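Local coordinates for enoyl-CoA hydratase (Mycobacterium thermoresistibile, PDB 3T3W), which probably catalyses the reversible hydration of enoyl-CoA thioesters in lipid metabolism, and carries a bound zinc ion, at residues Pro46-Trp56 / Arg104-Trp113; Cys128-Cys136 / Ala148-Leu156. All blocks are in the same frame, centred on the assembly; numbering follows the deposited sequence.

Contact 1. Residues Pro46-Trp56 / Arg104-Trp113; sequences PELLDELDAAW and RRYLEYSLRW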
ATOM      1  N   PRO F  46      20.545  27.248  -7.982  1.00 12.18           N
ATOM      2  CA  PRO F  46      19.310  27.555  -7.236  1.00 12.09           C
ATOM      3  C   PRO F  46      18.436  28.654  -7.830  1.00 12.11           C
ATOM      4  O   PRO F  46      17.173  28.511  -7.824  1.00 11.92           O
ATOM      5  CB  PRO F  46      19.839  27.884  -5.836  1.00 13.23           C
ATOM      6  CG  PRO F  46      21.073  27.045  -5.713  1.00 13.04           C
ATOM      7  CD  PRO F  46      21.709  27.153  -7.076  1.00 12.86           C
ATOM      8  N   GLU F  47      19.048  29.722  -8.363  1.00 12.06           N
ATOM      9  CA  GLU F  47      18.290  30.791  -8.973  1.00 11.64           C
ATOM     10  C   GLU F  47      17.509  30.279 -10.189  1.00 11.14           C
ATOM     11  O   GLU F  47      16.336  30.615 -10.361  1.00 10.90           O
ATOM     12  CB  GLU F  47      19.151  31.990  -9.371  1.00 12.42           C
ATOM     13  CG  GLU F  47      18.310  33.103 -10.024  1.00 12.78           C
ATOM     14  CD  GLU F  47      19.112  34.324 -10.434  1.00 13.43           C
ATOM     15  OE1 GLU F  47      20.298  34.418 -10.012  1.00 13.65           O
ATOM     16  OE2 GLU F  47      18.501  35.183 -11.151  1.00 14.66           O
ATOM     17  N   LEU F  48      18.148  29.488 -11.061  1.00 10.33           N
ATOM     18  CA  LEU F  48      17.412  28.943 -12.197  1.00 10.14           C
ATOM     19  C   LEU F  48      16.165  28.168 -11.736  1.00  9.67           C
ATOM     20  O   LEU F  48      15.094  28.300 -12.281  1.00  8.99           O
ATOM     21  CB  LEU F  48      18.326  28.066 -13.063  1.00  9.73           C
ATOM     22  CG  LEU F  48      17.713  27.495 -14.348  1.00  9.43           C
ATOM     23  CD1 LEU F  48      18.786  27.312 -15.431  1.00  9.65           C
ATOM     24  CD2 LEU F  48      16.947  26.196 -14.067  1.00  9.17           C
ATOM     25  N   LEU F  49      16.334  27.333 -10.723  1.00  9.65           N
ATOM     26  CA  LEU F  49      15.220  26.515 -10.227  1.00  9.60           C
ATOM     27  C   LEU F  49      14.119  27.367  -9.592  1.00 10.07           C
ATOM     28  O   LEU F  49      12.932  27.124  -9.821  1.00  9.13           O
ATOM     29  CB  LEU F  49      15.759  25.471  -9.257  1.00  9.66           C
ATOM     30  CG  LEU F  49      16.522  24.322  -9.923  1.00  9.90           C
ATOM     31  CD1 LEU F  49      17.239  23.464  -8.874  1.00 10.31           C
ATOM     32  CD2 LEU F  49      15.570  23.469 -10.746  1.00 10.00           C
ATOM     33  N   ASP F  50      14.501  28.410  -8.858  1.00 10.97           N
ATOM     34  CA  ASP F  50      13.500  29.366  -8.339  1.00 11.74           C
ATOM     35  C   ASP F  50      12.726  30.047  -9.471  1.00 12.05           C
ATOM     36  O   ASP F  50      11.499  30.199  -9.408  1.00 12.12           O
ATOM     37  CB  ASP F  50      14.128  30.440  -7.451  1.00 12.62           C
ATOM     38  CG  ASP F  50      14.702  29.901  -6.162  1.00 13.35           C
ATOM     39  OD1 ASP F  50      14.418  28.755  -5.763  1.00 12.93           O
ATOM     40  OD2 ASP F  50      15.505  30.668  -5.555  1.00 14.03           O
ATOM     41  N   GLU F  51      13.438  30.427 -10.530  1.00 11.30           N
ATOM     42  CA  GLU F  51      12.819  31.104 -11.650  1.00 11.45           C
ATOM     43  C   GLU F  51      11.897  30.144 -12.434  1.00 10.45           C
ATOM     44  O   GLU F  51      10.792  30.510 -12.898  1.00 10.10           O
ATOM     45  CB  GLU F  51      13.930  31.705 -12.531  1.00 12.19           C
ATOM     46  CG  GLU F  51      13.459  32.657 -13.562  1.00 13.33           C
ATOM     47  CD  GLU F  51      14.569  33.314 -14.406  1.00 13.83           C
ATOM     48  OE1 GLU F  51      15.767  33.172 -14.075  1.00 14.00           O
ATOM     49  OE2 GLU F  51      14.189  33.955 -15.421  1.00 14.13           O
ATOM     50  N   LEU F  52      12.354  28.903 -12.565  1.00  9.50           N
ATOM     51  CA  LEU F  52      11.567  27.872 -13.248  1.00  9.34           C
ATOM     52  C   LEU F  52      10.301  27.581 -12.447  1.00  9.17           C
ATOM     53  O   LEU F  52       9.188  27.466 -13.005  1.00  9.14           O
ATOM     54  CB  LEU F  52      12.407  26.587 -13.379  1.00  8.77           C
ATOM     55  CG  LEU F  52      11.758  25.345 -14.015  1.00  8.31           C
ATOM     56  CD1 LEU F  52      11.130  25.708 -15.389  1.00  8.62           C
ATOM     57  CD2 LEU F  52      12.733  24.165 -14.195  1.00  8.37           C
ATOM     58  N   ASP F  53      10.443  27.463 -11.121  1.00  9.32           N
ATOM     59  CA  ASP F  53       9.263  27.273 -10.262  1.00  9.47           C
ATOM     60  C   ASP F  53       8.240  28.409 -10.405  1.00  9.60           C
ATOM     61  O   ASP F  53       7.006  28.182 -10.488  1.00  9.11           O
ATOM     62  CB  ASP F  53       9.674  27.127  -8.801  1.00  9.84           C
ATOM     63  CG  ASP F  53       8.509  26.742  -7.919  1.00 10.61           C
ATOM     64  OD1 ASP F  53       7.801  25.733  -8.181  1.00 10.25           O
ATOM     65  OD2 ASP F  53       8.275  27.490  -6.973  1.00 11.36           O
ATOM     66  N   ALA F  54       8.738  29.639 -10.485  1.00  9.95           N
ATOM     67  CA  ALA F  54       7.863  30.787 -10.657  1.00 10.23           C
ATOM     68  C   ALA F  54       7.093  30.718 -11.977  1.00 10.21           C
ATOM     69  O   ALA F  54       5.930  31.111 -12.045  1.00 10.24           O
ATOM     70  CB  ALA F  54       8.664  32.108 -10.554  1.00 10.68           C
ATOM     71  N   ALA F  55       7.762  30.248 -13.038  1.00 10.06           N
ATOM     72  CA  ALA F  55       7.173  30.097 -14.369  1.00 10.02           C
ATOM     73  C   ALA F  55       6.051  29.030 -14.335  1.00  9.98           C
ATOM     74  O   ALA F  55       4.965  29.225 -14.894  1.00  9.70           O
ATOM     75  CB  ALA F  55       8.263  29.691 -15.390  1.00  9.79           C
ATOM     76  N   TRP F  56       6.299  27.895 -13.682  1.00  9.78           N
ATOM     77  CA  TRP F  56       5.250  26.887 -13.528  1.00  9.83           C
ATOM     78  C   TRP F  56       4.050  27.450 -12.796  1.00 10.77           C
ATOM     79  O   TRP F  56       2.905  27.217 -13.181  1.00 10.86           O
ATOM     80  CB  TRP F  56       5.777  25.698 -12.751  1.00  9.49           C
ATOM     81  CG  TRP F  56       6.494  24.670 -13.577  1.00  9.37           C
ATOM     82  CD1 TRP F  56       7.847  24.556 -13.826  1.00  9.71           C
ATOM     83  CD2 TRP F  56       5.876  23.490 -14.213  1.00  9.54           C
ATOM     84  NE1 TRP F  56       8.108  23.433 -14.582  1.00  9.66           N
ATOM     85  CE2 TRP F  56       6.946  22.746 -14.832  1.00  9.35           C
ATOM     86  CE3 TRP F  56       4.576  23.023 -14.320  1.00  9.48           C
ATOM     87  CZ2 TRP F  56       6.712  21.566 -15.532  1.00  9.60           C
ATOM     88  CZ3 TRP F  56       4.339  21.832 -15.008  1.00  9.40           C
ATOM     89  CH2 TRP F  56       5.378  21.121 -15.613  1.00  9.23           C
ATOM     90  N   ARG F 104      13.673  21.272  -0.599  1.00 12.17           N
ATOM     91  CA  ARG F 104      12.917  22.367  -1.172  1.00 14.16           C
ATOM     92  C   ARG F 104      13.074  22.412  -2.693  1.00 13.44           C
ATOM     93  O   ARG F 104      12.105  22.247  -3.455  1.00 13.55           O
ATOM     94  CB  ARG F 104      13.365  23.697  -0.544  1.00 17.01           C
ATOM     95  CG  ARG F 104      12.651  24.919  -1.118  1.00 22.56           C
ATOM     96  CD  ARG F 104      13.296  26.231  -0.666  1.00 28.90           C
ATOM     97  NE  ARG F 104      12.819  27.356  -1.490  1.00 34.79           N
ATOM     98  CZ  ARG F 104      13.345  28.577  -1.490  1.00 41.29           C
ATOM     99  NH1 ARG F 104      14.389  28.859  -0.703  1.00 46.37           N
ATOM    100  NH2 ARG F 104      12.829  29.531  -2.275  1.00 44.42           N
ATOM    101  N   ARG F 105      14.284  22.619  -3.173  1.00 13.13           N
ATOM    102  CA  ARG F 105      14.415  22.927  -4.620  1.00 12.97           C
ATOM    103  C   ARG F 105      14.454  21.717  -5.556  1.00 12.63           C
ATOM    104  O   ARG F 105      14.227  21.866  -6.755  1.00 12.70           O
ATOM    105  CB  ARG F 105      15.635  23.793  -4.874  1.00 14.17           C
ATOM    106  CG  ARG F 105      15.492  25.164  -4.251  1.00 15.44           C
ATOM    107  CD  ARG F 105      16.624  26.049  -4.762  1.00 17.52           C
ATOM    108  NE  ARG F 105      16.451  27.453  -4.443  1.00 18.63           N
ATOM    109  CZ  ARG F 105      16.954  28.080  -3.392  1.00 22.73           C
ATOM    110  NH1 ARG F 105      17.656  27.416  -2.472  1.00 24.27           N
ATOM    111  NH2 ARG F 105      16.789  29.408  -3.286  1.00 25.91           N
ATOM    112  N   TYR F 106      14.745  20.537  -5.021  1.00 11.31           N
ATOM    113  CA  TYR F 106      14.767  19.353  -5.817  1.00 10.93           C
ATOM    114  C   TYR F 106      13.413  18.637  -5.595  1.00 11.67           C
ATOM    115  O   TYR F 106      12.524  18.663  -6.476  1.00 12.15           O
ATOM    116  CB  TYR F 106      16.007  18.520  -5.498  1.00 10.84           C
ATOM    117  CG  TYR F 106      17.337  19.249  -5.760  1.00 11.23           C
ATOM    118  CD1 TYR F 106      17.408  20.288  -6.694  1.00 11.02           C
ATOM    119  CD2 TYR F 106      18.522  18.855  -5.124  1.00 10.72           C
ATOM    120  CE1 TYR F 106      18.608  20.920  -6.937  1.00 11.48           C
ATOM    121  CE2 TYR F 106      19.729  19.479  -5.381  1.00 11.23           C
ATOM    122  CZ  TYR F 106      19.756  20.521  -6.285  1.00 12.19           C
ATOM    123  OH  TYR F 106      20.947  21.170  -6.576  1.00 12.65           O
ATOM    124  N   LEU F 107      13.180  18.143  -4.398  1.00 11.34           N
ATOM    125  CA  LEU F 107      12.000  17.292  -4.159  1.00 11.22           C
ATOM    126  C   LEU F 107      10.662  18.047  -4.207  1.00 10.92           C
ATOM    127  O   LEU F 107       9.745  17.665  -4.967  1.00 10.28           O
ATOM    128  CB  LEU F 107      12.146  16.591  -2.817  1.00 11.57           C
ATOM    129  CG  LEU F 107      11.126  15.485  -2.522  1.00 12.99           C
ATOM    130  CD1 LEU F 107      11.288  14.362  -3.517  1.00 14.55           C
ATOM    131  CD2 LEU F 107      11.309  14.959  -1.111  1.00 13.85           C
ATOM    132  N   GLU F 108      10.519  19.094  -3.393  1.00 10.83           N
ATOM    133  CA  GLU F 108       9.247  19.809  -3.271  1.00 11.79           C
ATOM    134  C   GLU F 108       8.872  20.501  -4.601  1.00 10.80           C
ATOM    135  O   GLU F 108       7.715  20.446  -5.038  1.00  9.66           O
ATOM    136  CB  GLU F 108       9.299  20.839  -2.128  1.00 14.66           C
ATOM    137  CG  GLU F 108       8.039  21.672  -1.896  1.00 18.47           C
ATOM    138  CD  GLU F 108       8.257  22.842  -0.934  1.00 23.51           C
ATOM    139  OE1 GLU F 108       8.978  22.656   0.083  1.00 25.39           O
ATOM    140  OE2 GLU F 108       7.726  23.960  -1.222  1.00 28.25           O
ATOM    141  N   TYR F 109       9.853  21.117  -5.265  1.00  9.65           N
ATOM    142  CA  TYR F 109       9.586  21.772  -6.538  1.00  9.43           C
ATOM    143  C   TYR F 109       9.099  20.765  -7.560  1.00  8.87           C
ATOM    144  O   TYR F 109       8.116  21.000  -8.225  1.00  8.50           O
ATOM    145  CB  TYR F 109      10.846  22.443  -7.058  1.00  9.75           C
ATOM    146  CG  TYR F 109      11.182  23.828  -6.490  1.00 10.47           C
ATOM    147  CD1 TYR F 109      10.521  24.375  -5.390  1.00 10.84           C
ATOM    148  CD2 TYR F 109      12.223  24.578  -7.053  1.00 10.58           C
ATOM    149  CE1 TYR F 109      10.870  25.632  -4.873  1.00 11.58           C
ATOM    150  CE2 TYR F 109      12.568  25.841  -6.538  1.00 10.96           C
ATOM    151  CZ  TYR F 109      11.907  26.359  -5.457  1.00 11.64           C
ATOM    152  OH  TYR F 109      12.275  27.618  -4.929  1.00 12.83           O
ATOM    153  N   SER F 110       9.803  19.648  -7.685  1.00  8.58           N
ATOM    154  CA  SER F 110       9.481  18.666  -8.718  1.00  8.50           C
ATOM    155  C   SER F 110       8.086  18.066  -8.448  1.00  8.42           C
ATOM    156  O   SER F 110       7.301  17.882  -9.383  1.00  7.95           O
ATOM    157  CB  SER F 110      10.558  17.597  -8.841  1.00  8.91           C
ATOM    158  OG  SER F 110      11.736  18.069  -9.482  1.00 10.17           O
ATOM    159  N   LEU F 111       7.760  17.785  -7.184  1.00  8.39           N
ATOM    160  CA  LEU F 111       6.410  17.306  -6.856  1.00  8.80           C
ATOM    161  C   LEU F 111       5.319  18.345  -7.142  1.00  8.90           C
ATOM    162  O   LEU F 111       4.263  18.000  -7.666  1.00  8.53           O
ATOM    163  CB  LEU F 111       6.344  16.802  -5.402  1.00  8.88           C
ATOM    164  CG  LEU F 111       6.902  15.401  -5.194  1.00  9.68           C
ATOM    165  CD1 LEU F 111       7.025  15.132  -3.677  1.00 10.13           C
ATOM    166  CD2 LEU F 111       6.030  14.323  -5.866  1.00  9.41           C
ATOM    167  N   ARG F 112       5.595  19.610  -6.857  1.00  9.44           N
ATOM    168  CA  ARG F 112       4.659  20.652  -7.133  1.00 10.67           C
ATOM    169  C   ARG F 112       4.374  20.732  -8.635  1.00  9.74           C
ATOM    170  O   ARG F 112       3.205  20.813  -9.041  1.00  9.54           O
ATOM    171  CB  ARG F 112       5.194  22.006  -6.645  1.00 12.56           C
ATOM    172  CG  ARG F 112       4.235  23.095  -7.003  1.00 15.50           C
ATOM    173  CD  ARG F 112       4.330  24.257  -6.078  1.00 18.69           C
ATOM    174  NE  ARG F 112       5.622  24.897  -5.992  1.00 20.48           N
ATOM    175  CZ  ARG F 112       6.378  24.936  -4.892  1.00 22.97           C
ATOM    176  NH1 ARG F 112       7.499  25.647  -4.873  1.00 24.02           N
ATOM    177  NH2 ARG F 112       6.030  24.263  -3.802  1.00 25.12           N
ATOM    178  N   TRP F 113       5.409  20.637  -9.467  1.00  9.01           N
ATOM    179  CA  TRP F 113       5.178  20.678 -10.929  1.00  8.55           C
ATOM    180  C   TRP F 113       4.369  19.473 -11.411  1.00  8.34           C
ATOM    181  O   TRP F 113       3.452  19.607 -12.252  1.00  8.74           O
ATOM    182  CB  TRP F 113       6.499  20.734 -11.656  1.00  8.63           C
ATOM    183  CG  TRP F 113       7.369  21.865 -11.196  1.00  8.53           C
ATOM    184  CD1 TRP F 113       6.992  23.076 -10.611  1.00  8.83           C
ATOM    185  CD2 TRP F 113       8.826  21.888 -11.245  1.00  8.65           C
ATOM    186  NE1 TRP F 113       8.120  23.837 -10.304  1.00  8.78           N
ATOM    187  CE2 TRP F 113       9.247  23.171 -10.686  1.00  8.61           C
ATOM    188  CE3 TRP F 113       9.785  20.985 -11.685  1.00  8.51           C
ATOM    189  CZ2 TRP F 113      10.593  23.509 -10.561  1.00  8.69           C
ATOM    190  CZ3 TRP F 113      11.130  21.332 -11.561  1.00  8.66           C
ATOM    191  CH2 TRP F 113      11.521  22.577 -11.013  1.00  8.58           C
TER
HETATM  192  O   HOH W   1       9.863  29.128  -5.536  1.00 19.40           O
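Helices 46-56 and 104-113 run side by side in the same direction, their axes 15° apart and 10.4 Å at closest approach, with Leu49 beside Arg105, Asp53 beside Tyr109 and Trp56 beside Trp113. Asp50 and Asp53, one turn apart, carry the polar side of the interface. Arg105 takes Asp50 side-on: NE gives a bond to OD1, and NH2 meets the syn lone pair of OD2 at 2.9 Å, nearly straight at 170°. Tyr109 OH reaches the same Asp50 OD1 at 2.6 Å, from the face of the carboxylate opposite to Arg105 NE. Pro46 CB lies over one face of the Arg105 guanidinium, and Arg104 covers the other.

Asp53 has its CG anti to the backbone N (chi1 -172°), which carries the carboxylate over to Arg112 while CB rests 4.0 Å above the Tyr109 ring centroid. Arg112 bends at chi3 to bring NE to Asp53 OD1 and NH1 to OD2; its NH2 turns back to Glu108 OE2. In the crotonase fold here, parallel helices 46-61 and 95-115 pack together, with Leu49, Leu52 and Trp113 facing helix 133-136. Helix 95-115 widens into a pi-type turn at 104-108; Tyr106, its side chain about 5 Å from the zinc ion bound by Glu102, Glu163, His252 and His256, offers its ring edge to Leu49 CD1. The anti lone pair of Asp53 OD1 receives Trp113 NE1 at 2.9 Å, a bond tilted from the indole plane that, with the stack, helps to set the ring's rotation. Trp113 stacks face to face on Trp56, five-membered ring centroids 3.7 Å apart. Leu52 CD2 packs against Trp113 CH2 at 3.8 Å.

Contact 2. Residues Cys128-Cys136 / Ala148-Leu156; sequences CISGGLLLC and ALFSDPVVL
The Phe150 ring meets Leu133 CD2 and Cys136 SG at its edge, near the ring plane, while Cys128 approaches obliquely, its CB 3.7 Å from Phe150 CD1. With its chi1 of 178° setting SG anti to the backbone N, Cys128 SG lies 5.0 Å from the Phe150 centroid, oblique to the ring, in a sulfur-aromatic contact. Val124, on strand 120-124, and Met196 also pack on Phe150, placing the ring between the small sheet and the larger one. At the other flat group, the Asp152 carboxylate, Ser130 OG donates to OD1 at 2.7 Å from the anti side, well out of the carboxylate plane; OD2 is held by His167 NE2 and the backbone N of Val162.

The backbones are short parallel strands, Cys128 paired with Phe150 and Ile129 with Ser151. Cys128 N bonds to Leu149 O at 2.9 Å, Ser151 N returns to Cys128 O, and Ser130 N reaches Ser151 O with an N-H...O angle of 174°. Ser130-Gly131-Gly132 then turns into helix 133-136, with Gly132 N bonded to Ile129 O. In crotonase relatives a peptide N-H of such a turn, at the helix N terminus, contributes to the oxyanion hole for the thioester carbonyl, and this turn probably corresponds to it. Leu133, near the start of helix 133-136, turns back over the strand: its CD1 lies 3.6 Å from Ser151 O. On the sheet face bearing Ile129 and Ser151, the Ile129 side chain crosses Pro153 at about a right angle, CG2 3.8 Å from Pro153 CD, and CG1 lies beside Ser151 OG. Ser130 OG also touches Pro153 CD and Val154 CG1.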
ATOM      1  N   CYS F 128      20.207  14.701 -21.250  1.00  9.99           N
ATOM      2  CA  CYS F 128      19.364  14.932 -20.094  1.00  9.63           C
ATOM      3  C   CYS F 128      20.000  14.037 -19.031  1.00  9.35           C
ATOM      4  O   CYS F 128      19.835  12.817 -19.078  1.00  8.61           O
ATOM      5  CB  CYS F 128      17.919  14.528 -20.347  1.00  9.28           C
ATOM      6  SG  CYS F 128      16.893  14.756 -18.876  1.00  9.84           S
ATOM      7  N   ILE F 129      20.773  14.663 -18.160  1.00  8.90           N
ATOM      8  CA  ILE F 129      21.623  13.951 -17.172  1.00  9.04           C
ATOM      9  C   ILE F 129      21.178  14.263 -15.754  1.00  8.86           C
ATOM     10  O   ILE F 129      21.084  15.418 -15.365  1.00  8.57           O
ATOM     11  CB  ILE F 129      23.094  14.397 -17.289  1.00  9.53           C
ATOM     12  CG1 ILE F 129      23.631  14.132 -18.716  1.00 10.20           C
ATOM     13  CG2 ILE F 129      23.980  13.648 -16.290  1.00  9.55           C
ATOM     14  CD1 ILE F 129      24.974  14.805 -19.005  1.00 11.17           C
ATOM     15  N   SER F 130      20.968  13.218 -14.970  1.00  8.64           N
ATOM     16  CA  SER F 130      20.753  13.293 -13.540  1.00  8.65           C
ATOM     17  C   SER F 130      19.680  14.314 -13.131  1.00  8.84           C
ATOM     18  O   SER F 130      18.494  14.085 -13.356  1.00  8.69           O
ATOM     19  CB  SER F 130      22.091  13.506 -12.860  1.00  8.73           C
ATOM     20  OG  SER F 130      22.933  12.346 -12.889  1.00  8.80           O
ATOM     21  N   GLY F 131      20.069  15.449 -12.570  1.00  9.03           N
ATOM     22  CA  GLY F 131      19.062  16.479 -12.237  1.00  9.21           C
ATOM     23  C   GLY F 131      18.182  16.929 -13.403  1.00  9.02           C
ATOM     24  O   GLY F 131      17.102  17.454 -13.186  1.00 10.35           O
ATOM     25  N   GLY F 132      18.631  16.808 -14.644  1.00  8.92           N
ATOM     26  CA  GLY F 132      17.755  17.022 -15.809  1.00  8.69           C
ATOM     27  C   GLY F 132      16.424  16.243 -15.740  1.00  8.34           C
ATOM     28  O   GLY F 132      15.348  16.719 -16.173  1.00  8.00           O
ATOM     29  N   LEU F 133      16.500  15.041 -15.187  1.00  8.19           N
ATOM     30  CA  LEU F 133      15.329  14.174 -15.040  1.00  7.49           C
ATOM     31  C   LEU F 133      14.297  14.771 -14.102  1.00  7.57           C
ATOM     32  O   LEU F 133      13.092  14.487 -14.216  1.00  7.49           O
ATOM     33  CB  LEU F 133      15.769  12.795 -14.547  1.00  7.46           C
ATOM     34  CG  LEU F 133      16.720  12.066 -15.523  1.00  7.59           C
ATOM     35  CD1 LEU F 133      17.433  10.935 -14.810  1.00  7.42           C
ATOM     36  CD2 LEU F 133      15.909  11.540 -16.731  1.00  7.52           C
ATOM     37  N   LEU F 134      14.740  15.589 -13.154  1.00  7.52           N
ATOM     38  CA  LEU F 134      13.818  16.275 -12.239  1.00  7.73           C
ATOM     39  C   LEU F 134      13.024  17.372 -12.929  1.00  7.94           C
ATOM     40  O   LEU F 134      12.009  17.816 -12.390  1.00  8.22           O
ATOM     41  CB  LEU F 134      14.557  16.848 -11.020  1.00  8.14           C
ATOM     42  CG  LEU F 134      14.685  15.919  -9.838  1.00  8.21           C
ATOM     43  CD1 LEU F 134      15.551  14.715 -10.209  1.00  8.88           C
ATOM     44  CD2 LEU F 134      15.230  16.612  -8.610  1.00  8.67           C
ATOM     45  N   LEU F 135      13.432  17.761 -14.139  1.00  7.90           N
ATOM     46  CA  LEU F 135      12.680  18.754 -14.897  1.00  8.19           C
ATOM     47  C   LEU F 135      11.659  18.100 -15.828  1.00  8.57           C
ATOM     48  O   LEU F 135      10.568  18.637 -15.969  1.00  8.67           O
ATOM     49  CB  LEU F 135      13.600  19.663 -15.687  1.00  8.47           C
ATOM     50  CG  LEU F 135      14.766  20.313 -14.889  1.00  8.62           C
ATOM     51  CD1 LEU F 135      15.504  21.346 -15.770  1.00  9.40           C
ATOM     52  CD2 LEU F 135      14.264  20.955 -13.577  1.00  8.66           C
ATOM     53  N   CYS F 136      12.003  16.983 -16.481  1.00  8.50           N
ATOM     54  CA  CYS F 136      11.104  16.372 -17.435  1.00  8.93           C
ATOM     55  C   CYS F 136      10.171  15.339 -16.795  1.00  8.49           C
ATOM     56  O   CYS F 136       8.999  15.251 -17.202  1.00  8.64           O
ATOM     57  CB  CYS F 136      11.861  15.771 -18.642  1.00  9.30           C
ATOM     58  SG  CYS F 136      13.053  14.493 -18.268  1.00 10.30           S
ATOM     59  N   ALA F 148      18.417  12.325 -28.306  1.00 13.16           N
ATOM     60  CA  ALA F 148      18.390  12.549 -26.852  1.00 12.79           C
ATOM     61  C   ALA F 148      19.064  11.367 -26.165  1.00 12.30           C
ATOM     62  O   ALA F 148      18.989  10.234 -26.624  1.00 11.21           O
ATOM     63  CB  ALA F 148      16.973  12.665 -26.327  1.00 12.33           C
ATOM     64  N   LEU F 149      19.793  11.686 -25.100  1.00 11.67           N
ATOM     65  CA  LEU F 149      20.507  10.695 -24.305  1.00 11.03           C
ATOM     66  C   LEU F 149      20.177  10.952 -22.851  1.00 10.44           C
ATOM     67  O   LEU F 149      20.417  12.039 -22.368  1.00 10.53           O
ATOM     68  CB  LEU F 149      22.015  10.806 -24.543  1.00 11.25           C
ATOM     69  CG  LEU F 149      22.447  10.242 -25.902  1.00 11.57           C
ATOM     70  CD1 LEU F 149      23.922  10.541 -26.155  1.00 13.31           C
ATOM     71  CD2 LEU F 149      22.275   8.743 -25.957  1.00 12.59           C
ATOM     72  N   PHE F 150      19.618   9.952 -22.186  1.00  9.78           N
ATOM     73  CA  PHE F 150      19.155  10.062 -20.804  1.00  9.40           C
ATOM     74  C   PHE F 150      20.046   9.244 -19.906  1.00  9.32           C
ATOM     75  O   PHE F 150      20.332   8.082 -20.206  1.00  9.56           O
ATOM     76  CB  PHE F 150      17.729   9.529 -20.659  1.00  9.15           C
ATOM     77  CG  PHE F 150      16.691  10.324 -21.391  1.00  9.50           C
ATOM     78  CD1 PHE F 150      16.021  11.369 -20.776  1.00  9.57           C
ATOM     79  CD2 PHE F 150      16.367  10.025 -22.697  1.00 10.13           C
ATOM     80  CE1 PHE F 150      15.018  12.065 -21.434  1.00  9.91           C
ATOM     81  CE2 PHE F 150      15.362  10.739 -23.370  1.00 10.41           C
ATOM     82  CZ  PHE F 150      14.703  11.782 -22.749  1.00  9.70           C
ATOM     83  N   SER F 151      20.464   9.815 -18.769  1.00  9.29           N
ATOM     84  CA  SER F 151      21.350   9.068 -17.859  1.00  8.98           C
ATOM     85  C   SER F 151      21.240   9.613 -16.439  1.00  8.57           C
ATOM     86  O   SER F 151      20.771  10.734 -16.247  1.00  8.42           O
ATOM     87  CB  SER F 151      22.824   9.136 -18.363  1.00  9.85           C
ATOM     88  OG  SER F 151      23.331  10.474 -18.253  1.00  9.94           O
ATOM     89  N   ASP F 152      21.657   8.799 -15.474  1.00  8.49           N
ATOM     90  CA  ASP F 152      21.860   9.270 -14.115  1.00  8.40           C
ATOM     91  C   ASP F 152      23.085   8.586 -13.534  1.00  8.89           C
ATOM     92  O   ASP F 152      22.929   7.585 -12.846  1.00  8.73           O
ATOM     93  CB  ASP F 152      20.640   9.023 -13.248  1.00  7.95           C
ATOM     94  CG  ASP F 152      20.788   9.587 -11.860  1.00  8.03           C
ATOM     95  OD1 ASP F 152      21.826  10.295 -11.608  1.00  8.16           O
ATOM     96  OD2 ASP F 152      19.906   9.270 -11.019  1.00  7.90           O
ATOM     97  N   PRO F 153      24.290   9.148 -13.796  1.00  9.70           N
ATOM     98  CA  PRO F 153      25.535   8.557 -13.307  1.00 10.02           C
ATOM     99  C   PRO F 153      25.985   8.974 -11.900  1.00 10.26           C
ATOM    100  O   PRO F 153      27.215   8.905 -11.596  1.00 11.13           O
ATOM    101  CB  PRO F 153      26.551   9.002 -14.352  1.00 10.67           C
ATOM    102  CG  PRO F 153      26.043  10.289 -14.857  1.00 10.84           C
ATOM    103  CD  PRO F 153      24.539  10.216 -14.788  1.00 10.06           C
ATOM    104  N   VAL F 154      25.062   9.363 -11.022  1.00  9.98           N
ATOM    105  CA  VAL F 154      25.483   9.874  -9.692  1.00 10.67           C
ATOM    106  C   VAL F 154      26.041   8.841  -8.754  1.00 10.28           C
ATOM    107  O   VAL F 154      26.657   9.212  -7.771  1.00 10.21           O
ATOM    108  CB  VAL F 154      24.391  10.671  -8.912  1.00 11.43           C
ATOM    109  CG1 VAL F 154      24.095  11.973  -9.609  1.00 13.66           C
ATOM    110  CG2 VAL F 154      23.153   9.833  -8.644  1.00 10.89           C
ATOM    111  N   VAL F 155      25.919   7.536  -9.071  1.00 10.45           N
ATOM    112  CA  VAL F 155      26.577   6.503  -8.242  1.00 10.90           C
ATOM    113  C   VAL F 155      28.090   6.772  -8.177  1.00 11.90           C
ATOM    114  O   VAL F 155      28.727   6.559  -7.114  1.00 12.15           O
ATOM    115  CB  VAL F 155      26.228   5.057  -8.711  1.00 11.20           C
ATOM    116  CG1 VAL F 155      27.240   4.018  -8.213  1.00 11.20           C
ATOM    117  CG2 VAL F 155      24.793   4.672  -8.266  1.00 11.01           C
ATOM    118  N   LEU F 156      28.653   7.276  -9.276  1.00 13.30           N
ATOM    119  CA  LEU F 156      30.058   7.705  -9.296  1.00 15.97           C
ATOM    120  C   LEU F 156      30.421   8.717  -8.198  1.00 16.75           C
ATOM    121  O   LEU F 156      31.585   8.758  -7.739  1.00 16.70           O
ATOM    122  CB  LEU F 156      30.403   8.333 -10.649  1.00 18.87           C
ATOM    123  CG  LEU F 156      30.728   7.381 -11.774  1.00 20.61           C
ATOM    124  CD1 LEU F 156      30.621   8.144 -13.097  1.00 24.12           C
ATOM    125  CD2 LEU F 156      32.121   6.794 -11.588  1.00 24.65           C
TER

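Overall arrangement
From the N terminus the chain leaves strand 30-35 for helix 46-61, passes strand 67-72 and enters helix 95-115; contact 1 closes this long loop by laying the second helix against the first. Strand 120-124 then leads into 127-129, and contact 2 closes a much shorter loop, carried by strand 141-145, when strand 149-151 returns beside strand 127-129. The two contacts follow in series without nesting or crossing, their centres about 17 Å apart. They meet through helix 133-136: Leu135 packs on Leu52, and Leu134 offers its carbonyl to Ser110, tying the helical pair to the small sheet, while beyond 149-151 Val155 and Leu156 reach a second subunit.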